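Local coordinates for protein prophenoloxidase b (Marsupenaeus japonicus, PDB 3WKY) that probably oxidises phenols once activated, as the precursor of a type 3 copper phenoloxidase that carries a dicopper-dioxygen cluster, at residues Tyr16-Glu20 and Ser458-Asp462; Glu183-Trp189 and Glu236-Leu242; Gly571-Pro575 and Ser616-Gly620. All blocks are in the same frame, centred on the assembly; numbering follows the deposited sequence. Where two conformers were deposited one is given.

In the fold
Along the chain, both segments of contact 2 fall between the two segments of contact 1, and contact 3 follows afterwards. Contact 1 ties the N-terminal loop between helices 9-12 and 22-29 to the Ig-like domain; its centre lies about 33 Å from that of contact 2 and about 26 Å from that of contact 3. Contact 2 is internal to the copper-containing domain, at the C-terminal end of helix 218-239, while contact 3 closes two Ig-like-domain loops that pack on helices 193-205 and 218-239. Contacts 2 and 3, centres about 23 Å apart, meet where Trp189 packs on Trp574, so the copper-containing and Ig-like domains are in direct contact there.

Contact 1 of 3, residues Tyr16-Glu20 and Ser458-Asp462. With NAG (2-acetamido-2-deoxy-beta-D-glucopyranose), chain C; EDO (1,2-ethanediol), chain L.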
loop_
_atom_site.group_PDB
_atom_site.type_symbol
_atom_site.label_atom_id
_atom_site.label_comp_id
_atom_site.label_asym_id
_atom_site.label_seq_id
_atom_site.Cartn_x
_atom_site.Cartn_y
_atom_site.Cartn_z
ATOM N N TYR A 16 43.641 4.359 -31.533
ATOM C CA TYR A 16 42.768 4.322 -32.712
ATOM C C TYR A 16 42.162 2.950 -33.029
ATOM O O TYR A 16 42.699 1.917 -32.633
ATOM C CB TYR A 16 43.500 4.870 -33.939
ATOM C CG TYR A 16 43.787 6.347 -33.844
ATOM C CD1 TYR A 16 43.189 7.124 -32.859
ATOM C CD2 TYR A 16 44.650 6.968 -34.735
ATOM C CE1 TYR A 16 43.446 8.477 -32.758
ATOM C CE2 TYR A 16 44.910 8.327 -34.644
ATOM C CZ TYR A 16 44.304 9.073 -33.649
ATOM O OH TYR A 16 44.553 10.423 -33.542
ATOM N N LEU A 17 41.033 2.978 -33.741
ATOM C CA LEU A 17 40.302 1.777 -34.153
ATOM C C LEU A 17 40.267 0.690 -33.073
ATOM O O LEU A 17 40.718 -0.429 -33.308
ATOM C CB LEU A 17 40.909 1.216 -35.449
ATOM C CG LEU A 17 41.044 2.199 -36.615
ATOM C CD1 LEU A 17 41.634 1.500 -37.845
ATOM C CD2 LEU A 17 39.714 2.859 -36.965
ATOM N N PRO A 18 39.738 1.020 -31.876
ATOM C CA PRO A 18 39.855 0.095 -30.742
ATOM C C PRO A 18 39.063 -1.207 -30.900
ATOM O O PRO A 18 39.347 -2.165 -30.178
ATOM C CB PRO A 18 39.321 0.922 -29.556
ATOM C CG PRO A 18 38.435 1.953 -30.173
ATOM C CD PRO A 18 39.062 2.280 -31.503
ATOM N N TYR A 19 38.096 -1.248 -31.813
ATOM C CA TYR A 19 37.331 -2.478 -32.019
ATOM C C TYR A 19 37.925 -3.349 -33.124
ATOM O O TYR A 19 37.402 -4.426 -33.416
ATOM C CB TYR A 19 35.879 -2.167 -32.360
ATOM C CG TYR A 19 35.125 -1.436 -31.271
ATOM C CD1 TYR A 19 34.623 -2.117 -30.168
ATOM C CD2 TYR A 19 34.903 -0.068 -31.356
ATOM C CE1 TYR A 19 33.924 -1.448 -29.173
ATOM C CE2 TYR A 19 34.203 0.607 -30.374
ATOM C CZ TYR A 19 33.715 -0.089 -29.285
ATOM O OH TYR A 19 33.017 0.589 -28.310
ATOM N N GLU A 20 38.999 -2.882 -33.753
ATOM C CA GLU A 20 39.625 -3.656 -34.823
ATOM C C GLU A 20 40.842 -4.396 -34.296
ATOM O O GLU A 20 41.353 -4.072 -33.226
ATOM C CB GLU A 20 39.999 -2.759 -36.005
ATOM C CG GLU A 20 38.833 -1.962 -36.596
ATOM C CD GLU A 20 37.759 -2.840 -37.226
ATOM O OE1 GLU A 20 38.056 -4.004 -37.564
ATOM O OE2 GLU A 20 36.616 -2.364 -37.392
ATOM N N SER A 458 36.403 8.754 -37.963
ATOM C CA SER A 458 37.104 7.648 -38.615
ATOM C C SER A 458 38.361 7.188 -37.882
ATOM O O SER A 458 38.931 6.151 -38.200
ATOM C CB SER A 458 37.395 7.991 -40.075
ATOM O OG SER A 458 36.189 7.984 -40.816
ATOM N N SER A 459 38.784 7.951 -36.882
ATOM C CA SER A 459 39.853 7.498 -36.010
ATOM C C SER A 459 39.323 6.433 -35.061
ATOM O O SER A 459 40.092 5.650 -34.504
ATOM C CB SER A 459 40.408 8.672 -35.204
ATOM O OG SER A 459 39.348 9.517 -34.783
ATOM N N GLY A 460 38.004 6.406 -34.874
ATOM C CA GLY A 460 37.408 5.495 -33.912
ATOM C C GLY A 460 36.710 4.293 -34.528
ATOM O O GLY A 460 36.757 3.188 -33.978
ATOM N N ILE A 461 36.043 4.526 -35.654
ATOM C CA ILE A 461 35.296 3.493 -36.357
ATOM C C ILE A 461 35.833 3.343 -37.771
ATOM O O ILE A 461 35.990 4.336 -38.492
ATOM C CB ILE A 461 33.812 3.871 -36.465
ATOM C CG1 ILE A 461 33.176 3.958 -35.071
ATOM C CG2 ILE A 461 33.064 2.859 -37.321
ATOM C CD1 ILE A 461 31.790 4.588 -35.080
ATOM N N ASP A 462 36.095 2.102 -38.169
ATOM C CA ASP A 462 36.547 1.804 -39.521
ATOM C C ASP A 462 35.345 1.652 -40.442
ATOM O O ASP A 462 34.676 0.621 -40.425
ATOM C CB ASP A 462 37.374 0.515 -39.518
ATOM C CG ASP A 462 38.144 0.307 -40.815
ATOM O OD1 ASP A 462 37.863 1.011 -41.806
ATOM O OD2 ASP A 462 39.030 -0.574 -40.839
HETATM C C1 NAG C . 39.769 11.393 -40.476
HETATM C C2 NAG C . 40.770 11.940 -41.499
HETATM C C3 NAG C . 41.603 10.813 -42.079
HETATM C C4 NAG C . 42.300 10.016 -40.982
HETATM C C5 NAG C . 41.425 9.713 -39.761
HETATM C C6 NAG C . 42.337 9.652 -38.538
HETATM C C7 NAG C . 40.152 13.917 -42.826
HETATM C C8 NAG C . 39.238 14.435 -43.896
HETATM N N2 NAG C . 40.085 12.607 -42.589
HETATM O O3 NAG C . 42.561 11.365 -42.959
HETATM O O4 NAG C . 42.739 8.792 -41.533
HETATM O O5 NAG C . 40.442 10.688 -39.453
HETATM O O6 NAG C . 42.562 8.328 -38.124
HETATM O O7 NAG C . 40.902 14.679 -42.218
HETATM C C1 EDO L . 38.118 4.616 -40.651
HETATM O O1 EDO L . 37.095 5.160 -41.515
HETATM C C2 EDO L . 39.537 4.902 -41.137
HETATM O O2 EDO L . 39.826 4.077 -42.273
HETATM O O HOH W 1 37.230 0.600 -34.183
HETATM O O HOH W 2 35.588 -0.067 -36.270
HETATM O O HOH W 3 35.108 -2.719 -39.497
#
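The type I beta turn Leu17-Glu20, in the N-terminal loop ahead of helix 22-29, docks on Ser459-Asp462 of the Ig-like-domain loop that joins strands 445-456 and 472-481. One nearly straight backbone bond fixes the register: Leu17 N donates to Ser459 O at 2.9 Å with an angle of 176°. On one side of it the Tyr16 ring receives Ser459 CB over one face, toward the rim, a CH-pi contact with CB 4.0 Å from the ring centroid. Ser459 OG turns to Thr136 O instead, and a sugar of the protein's own glycan comes near the same serine. Leu17 has CG opposite its carbonyl carbon (chi1 -53°), which carries CD2 to the loop backbone, 3.6 Å from Ser458 O. Pro18 CD rests against Gly460 O, and this carbonyl also takes a hydrogen bond from a water at 2.6 Å that in turn accepts from Tyr19 N. Farther along, the carboxylates of Glu20 and Asp462 stand with planes 82° apart and OE2 4.6 Å from OD2; the salt bridge from Asp462 OD2 to Arg464 probably eases this repulsion. Leu25 of helix 22-29 packs against Tyr16 and Leu17. Glu20 OE2 is reached by two donating waters, one of which, 2.8 Å from OE2, also accepts from Asp462 N at 2.9 Å.

Contact 2 of 3, residues Glu183-Trp189 and Glu236-Leu242; sequences EHRVSYW and ERLSLNL
Glu183 meets Arg237 end-on, one oxygen to each terminal nitrogen: NH1 to OE1 at 2.8 Å, using the syn lone pair, and NH2 to OE2 at 2.9 Å, with carboxylate and guanidinium planes only 18° apart. Arg237 NE is held by Lys243 O, which helps fix the group. With an alanine here in place of Glu183, the terminal nitrogens of Arg237 would probably lose their charged mate and its guanidinium would be less firmly oriented. Arg185 grips a single backbone atom side-on, NE and NH2 both donating to Leu240 O, NH2 at 2.8 Å, while Leu242 CD2 sits over one guanidinium face. That carbonyl lies where a Schellman motif ends helix 218-239, Leu242 N bonding Arg237 O and Asn241 N bonding Leu238 O. Val186, the N-cap of helix 187-190, points its CB at Leu240 CD1, 3.6 Å away, with CG1 against Leu242 CD1. Tyr188, its CG wedged between backbone N and carbonyl carbon (chi1 70°), donates from OH to Glu236 OE2 at 2.5 Å. Trp189 takes Glu236 CG over the face of its five-membered ring, 3.8 Å from that centroid, and a water links NE1 to Glu236 OE1. Asn241 ND2 hydrogen-bonds Asp309 O of the second subunit. Within the copper-containing domain Trp189 packs on Phe394 of helix 391-409, while Tyr188 meets Phe450 of strand 445-456 edge-to-face.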
loop_
_atom_site.group_PDB
_atom_site.type_symbol
_atom_site.label_atom_id
_atom_site.label_comp_id
_atom_site.label_asym_id
_atom_site.label_seq_id
_atom_site.Cartn_x
_atom_site.Cartn_y
_atom_site.Cartn_z
ATOM N N GLU A 183 12.616 16.201 -17.877
ATOM C CA GLU A 183 14.051 15.904 -17.750
ATOM C C GLU A 183 14.795 15.954 -19.077
ATOM O O GLU A 183 16.006 16.167 -19.107
ATOM C CB GLU A 183 14.280 14.550 -17.083
ATOM C CG GLU A 183 13.873 14.529 -15.627
ATOM C CD GLU A 183 14.694 15.479 -14.768
ATOM O OE1 GLU A 183 15.839 15.839 -15.154
ATOM O OE2 GLU A 183 14.189 15.853 -13.691
ATOM N N HIS A 184 14.074 15.751 -20.178
ATOM C CA HIS A 184 14.703 15.816 -21.494
ATOM C C HIS A 184 15.117 17.245 -21.866
ATOM O O HIS A 184 15.982 17.417 -22.728
ATOM C CB HIS A 184 13.807 15.202 -22.577
ATOM C CG HIS A 184 14.499 15.016 -23.889
ATOM N ND1 HIS A 184 14.301 15.864 -24.958
ATOM C CD2 HIS A 184 15.407 14.096 -24.298
ATOM C CE1 HIS A 184 15.048 15.466 -25.975
ATOM N NE2 HIS A 184 15.729 14.398 -25.601
ATOM N N ARG A 185 14.523 18.250 -21.214
ATOM C CA ARG A 185 14.861 19.656 -21.481
ATOM C C ARG A 185 16.334 19.953 -21.202
ATOM O O ARG A 185 16.893 20.910 -21.749
ATOM C CB ARG A 185 13.973 20.647 -20.687
ATOM C CG ARG A 185 12.478 20.706 -21.112
ATOM C CD ARG A 185 11.887 22.150 -21.071
ATOM N NE ARG A 185 11.817 22.779 -19.738
ATOM C CZ ARG A 185 10.894 22.514 -18.811
ATOM N NH1 ARG A 185 9.941 21.592 -19.013
ATOM N NH2 ARG A 185 10.928 23.159 -17.655
ATOM N N VAL A 186 16.964 19.145 -20.353
ATOM C CA VAL A 186 18.364 19.384 -19.996
ATOM C C VAL A 186 19.272 18.257 -20.520
ATOM O O VAL A 186 20.447 18.149 -20.163
ATOM C CB VAL A 186 18.514 19.760 -18.465
ATOM C CG1 VAL A 186 18.027 18.662 -17.553
ATOM C CG2 VAL A 186 19.928 20.225 -18.090
ATOM N N SER A 187 18.734 17.443 -21.425
ATOM C CA SER A 187 19.518 16.359 -22.001
ATOM C C SER A 187 20.705 16.869 -22.829
ATOM O O SER A 187 21.738 16.210 -22.887
ATOM C CB SER A 187 18.646 15.397 -22.824
ATOM O OG SER A 187 18.223 15.982 -24.040
ATOM N N TYR A 188 20.579 18.045 -23.451
ATOM C CA TYR A 188 21.713 18.586 -24.219
ATOM C C TYR A 188 22.961 18.742 -23.342
ATOM O O TYR A 188 24.094 18.589 -23.810
ATOM C CB TYR A 188 21.373 19.937 -24.877
ATOM C CG TYR A 188 21.223 21.038 -23.869
ATOM C CD1 TYR A 188 20.004 21.269 -23.258
ATOM C CD2 TYR A 188 22.308 21.841 -23.508
ATOM C CE1 TYR A 188 19.862 22.251 -22.325
ATOM C CE2 TYR A 188 22.167 22.836 -22.574
ATOM C CZ TYR A 188 20.940 23.035 -21.989
ATOM O OH TYR A 188 20.777 24.015 -21.049
ATOM N N TRP A 189 22.744 19.044 -22.065
ATOM C CA TRP A 189 23.834 19.311 -21.137
ATOM C C TRP A 189 24.352 17.997 -20.563
ATOM O O TRP A 189 25.559 17.742 -20.580
ATOM C CB TRP A 189 23.334 20.255 -20.041
ATOM C CG TRP A 189 24.372 21.029 -19.238
ATOM C CD1 TRP A 189 24.888 22.267 -19.535
ATOM C CD2 TRP A 189 24.955 20.645 -17.980
ATOM N NE1 TRP A 189 25.766 22.666 -18.543
ATOM C CE2 TRP A 189 25.830 21.687 -17.582
ATOM C CE3 TRP A 189 24.822 19.520 -17.149
ATOM C CZ2 TRP A 189 26.575 21.633 -16.394
ATOM C CZ3 TRP A 189 25.561 19.463 -15.978
ATOM C CH2 TRP A 189 26.414 20.520 -15.601
ATOM N N GLU A 236 21.714 25.100 -14.592
ATOM C CA GLU A 236 21.139 24.828 -15.888
ATOM C C GLU A 236 19.632 24.531 -15.728
ATOM O O GLU A 236 18.805 24.999 -16.531
ATOM C CB GLU A 236 21.893 23.652 -16.529
ATOM C CG GLU A 236 21.951 23.661 -18.028
ATOM C CD GLU A 236 22.863 24.735 -18.627
ATOM O OE1 GLU A 236 23.572 25.488 -17.899
ATOM O OE2 GLU A 236 22.848 24.823 -19.868
ATOM N N ARG A 237 19.267 23.775 -14.689
ATOM C CA ARG A 237 17.849 23.466 -14.452
ATOM C C ARG A 237 17.042 24.749 -14.187
ATOM O O ARG A 237 15.975 24.958 -14.768
ATOM C CB ARG A 237 17.685 22.468 -13.299
ATOM C CG ARG A 237 18.321 21.087 -13.594
ATOM C CD ARG A 237 18.184 20.124 -12.403
ATOM N NE ARG A 237 16.791 19.717 -12.200
ATOM C CZ ARG A 237 16.198 18.708 -12.840
ATOM N NH1 ARG A 237 16.858 17.995 -13.748
ATOM N NH2 ARG A 237 14.924 18.424 -12.593
ATOM N N LEU A 238 17.556 25.604 -13.312
ATOM C CA LEU A 238 16.888 26.884 -13.044
ATOM C C LEU A 238 16.741 27.709 -14.328
ATOM O O LEU A 238 15.705 28.354 -14.543
ATOM C CB LEU A 238 17.620 27.682 -11.949
ATOM C CG LEU A 238 17.546 27.072 -10.539
ATOM C CD1 LEU A 238 18.520 27.758 -9.578
ATOM C CD2 LEU A 238 16.123 27.144 -9.978
ATOM N N SER A 239 17.762 27.676 -15.187
ATOM C CA SER A 239 17.708 28.386 -16.472
ATOM C C SER A 239 16.580 27.887 -17.357
ATOM O O SER A 239 16.127 28.591 -18.255
ATOM C CB SER A 239 19.027 28.244 -17.245
ATOM O OG SER A 239 20.117 28.807 -16.535
ATOM N N LEU A 240 16.141 26.656 -17.116
ATOM C CA LEU A 240 15.170 26.004 -17.975
ATOM C C LEU A 240 13.783 25.921 -17.320
ATOM O O LEU A 240 12.899 25.208 -17.811
ATOM C CB LEU A 240 15.679 24.592 -18.300
ATOM C CG LEU A 240 16.910 24.553 -19.209
ATOM C CD1 LEU A 240 17.601 23.181 -19.148
ATOM C CD2 LEU A 240 16.488 24.846 -20.623
ATOM N N ASN A 241 13.602 26.640 -16.214
ATOM C CA ASN A 241 12.359 26.560 -15.436
ATOM C C ASN A 241 12.082 25.161 -14.892
ATOM O O ASN A 241 10.928 24.770 -14.744
ATOM C CB ASN A 241 11.153 27.085 -16.240
ATOM C CG ASN A 241 11.142 28.603 -16.339
ATOM O OD1 ASN A 241 11.528 29.284 -15.398
ATOM N ND2 ASN A 241 10.712 29.135 -17.483
ATOM N N LEU A 242 13.141 24.414 -14.597
ATOM C CA LEU A 242 13.006 23.137 -13.892
ATOM C C LEU A 242 13.308 23.333 -12.412
ATOM O O LEU A 242 14.031 24.253 -12.034
ATOM C CB LEU A 242 13.968 22.093 -14.466
ATOM C CG LEU A 242 13.731 21.643 -15.898
ATOM C CD1 LEU A 242 14.937 20.845 -16.396
ATOM C CD2 LEU A 242 12.466 20.808 -15.984
HETATM O O HOH W 4 26.307 25.575 -18.991
#

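Contact 3 of 3, residues Gly571-Pro575 and Ser616-Gly620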
loop_
_atom_site.group_PDB
_atom_site.type_symbol
_atom_site.label_atom_id
_atom_site.label_comp_id
_atom_site.label_asym_id
_atom_site.label_seq_id
_atom_site.Cartn_x
_atom_site.Cartn_y
_atom_site.Cartn_z
ATOM N N GLY A 571 43.050 17.038 -22.414
ATOM C CA GLY A 571 43.299 16.420 -21.123
ATOM C C GLY A 571 42.063 16.495 -20.248
ATOM O O GLY A 571 40.947 16.311 -20.736
ATOM N N CYS A 572 42.267 16.787 -18.966
ATOM C CA CYS A 572 41.178 16.870 -17.998
ATOM C C CYS A 572 40.780 18.336 -17.784
ATOM O O CYS A 572 41.541 19.118 -17.216
ATOM C CB CYS A 572 41.623 16.243 -16.682
ATOM S SG CYS A 572 40.284 15.954 -15.478
ATOM N N SER A 573 39.591 18.710 -18.247
ATOM C CA SER A 573 39.165 20.109 -18.217
ATOM C C SER A 573 37.651 20.223 -18.093
ATOM O O SER A 573 36.925 19.498 -18.785
ATOM C CB SER A 573 39.595 20.801 -19.518
ATOM O OG SER A 573 39.208 22.173 -19.549
ATOM N N TRP A 574 37.160 21.143 -17.258
ATOM C CA TRP A 574 35.740 21.484 -17.352
ATOM C C TRP A 574 35.526 21.944 -18.794
ATOM O O TRP A 574 36.380 22.632 -19.334
ATOM C CB TRP A 574 35.349 22.596 -16.376
ATOM C CG TRP A 574 33.871 22.850 -16.432
ATOM C CD1 TRP A 574 33.230 23.854 -17.099
ATOM C CD2 TRP A 574 32.843 22.033 -15.850
ATOM N NE1 TRP A 574 31.867 23.730 -16.945
ATOM C CE2 TRP A 574 31.603 22.619 -16.187
ATOM C CE3 TRP A 574 32.854 20.882 -15.062
ATOM C CZ2 TRP A 574 30.378 22.083 -15.764
ATOM C CZ3 TRP A 574 31.636 20.345 -14.645
ATOM C CH2 TRP A 574 30.422 20.947 -14.995
ATOM N N PRO A 575 34.415 21.545 -19.440
ATOM C CA PRO A 575 34.256 21.952 -20.846
ATOM C C PRO A 575 34.150 23.465 -21.014
ATOM O O PRO A 575 33.293 24.094 -20.383
ATOM C CB PRO A 575 32.932 21.298 -21.254
ATOM C CG PRO A 575 32.803 20.126 -20.343
ATOM C CD PRO A 575 33.369 20.591 -19.021
ATOM N N SER A 616 43.329 21.510 -14.683
ATOM C CA SER A 616 42.075 22.023 -14.111
ATOM C C SER A 616 42.076 21.876 -12.590
ATOM O O SER A 616 42.494 20.844 -12.065
ATOM C CB SER A 616 40.867 21.288 -14.693
ATOM O OG SER A 616 39.675 21.608 -13.980
ATOM N N SER A 617 41.603 22.898 -11.883
ATOM C CA SER A 617 41.499 22.828 -10.427
ATOM C C SER A 617 40.535 21.714 -9.977
ATOM O O SER A 617 40.597 21.249 -8.834
ATOM C CB SER A 617 41.047 24.170 -9.861
ATOM O OG SER A 617 39.839 24.575 -10.472
ATOM N N PHE A 618 39.643 21.298 -10.867
ATOM C CA PHE A 618 38.727 20.195 -10.546
ATOM C C PHE A 618 39.441 18.841 -10.632
ATOM O O PHE A 618 38.988 17.851 -10.042
ATOM C CB PHE A 618 37.531 20.178 -11.512
ATOM C CG PHE A 618 36.578 21.342 -11.357
ATOM C CD1 PHE A 618 36.524 22.077 -10.185
ATOM C CD2 PHE A 618 35.711 21.675 -12.392
ATOM C CE1 PHE A 618 35.630 23.143 -10.046
ATOM C CE2 PHE A 618 34.809 22.734 -12.265
ATOM C CZ PHE A 618 34.772 23.469 -11.078
ATOM N N CYS A 619 40.549 18.800 -11.374
ATOM C CA CYS A 619 41.259 17.549 -11.662
ATOM C C CYS A 619 42.520 17.387 -10.821
ATOM O O CYS A 619 42.946 16.268 -10.515
ATOM C CB CYS A 619 41.646 17.497 -13.142
ATOM S SG CYS A 619 40.253 17.604 -14.291
ATOM N N GLY A 620 43.137 18.509 -10.465
ATOM C CA GLY A 620 44.391 18.462 -9.736
ATOM C C GLY A 620 45.541 17.960 -10.598
ATOM O O GLY A 620 45.374 17.724 -11.802
HETATM O O HOH W 5 43.843 19.156 -15.855
#
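Cys572 swings SG opposite its backbone N (chi1 -168°) while Cys619 places SG opposite its carbonyl carbon, and these two rotamers bring the sulfurs to 2.0 Å, Cys572 SG to Cys619 SG. The bond between them is twisted to a chi3 of -76°, the left-handed sense; Cys619 was modelled in two conformers, and this geometry is that of one of them. Beside the disulfide, Ser616 CB leans on the backbone, 3.4 Å from Cys572 O. A water bridges the backbones here: it donates to Cys572 O at 2.7 Å and accepts from Ser616 N at 2.7 Å, so both backbone groups are satisfied without touching each other. The disulfide belongs to the Ig-like domain and joins the loops that precede and follow strand 588-598. In the later loop Ser616 forms an ST turn, its OG accepting from Phe618 N at 3.1 Å, while Ser616 O takes both Cys619 N and Gly620 N; the same OG is also hydrogen-bonded to Ile554 O. The tight turn sends the Phe618 ring back toward Trp574. There the rings stand almost perpendicular, planes 86° apart, and meet obliquely, with Phe618 CE2 3.9 Å from Trp574 CE3. Trp574 NE1 hydrogen-bonds to Leu578 O, and the indole also has a cation-pi partner in Arg232. Helix 193-205, which carries the cluster-pocket residues His199 and His203, packs against both loops, with Phe198 on Cys619 and Trp202 NE1 donating to Phe618 O, while Phe618 rests on Met225 and Asn228 of helix 218-239. The Trp574 side chain lies about 10 Å from the dicopper-dioxygen cluster, nearest atoms.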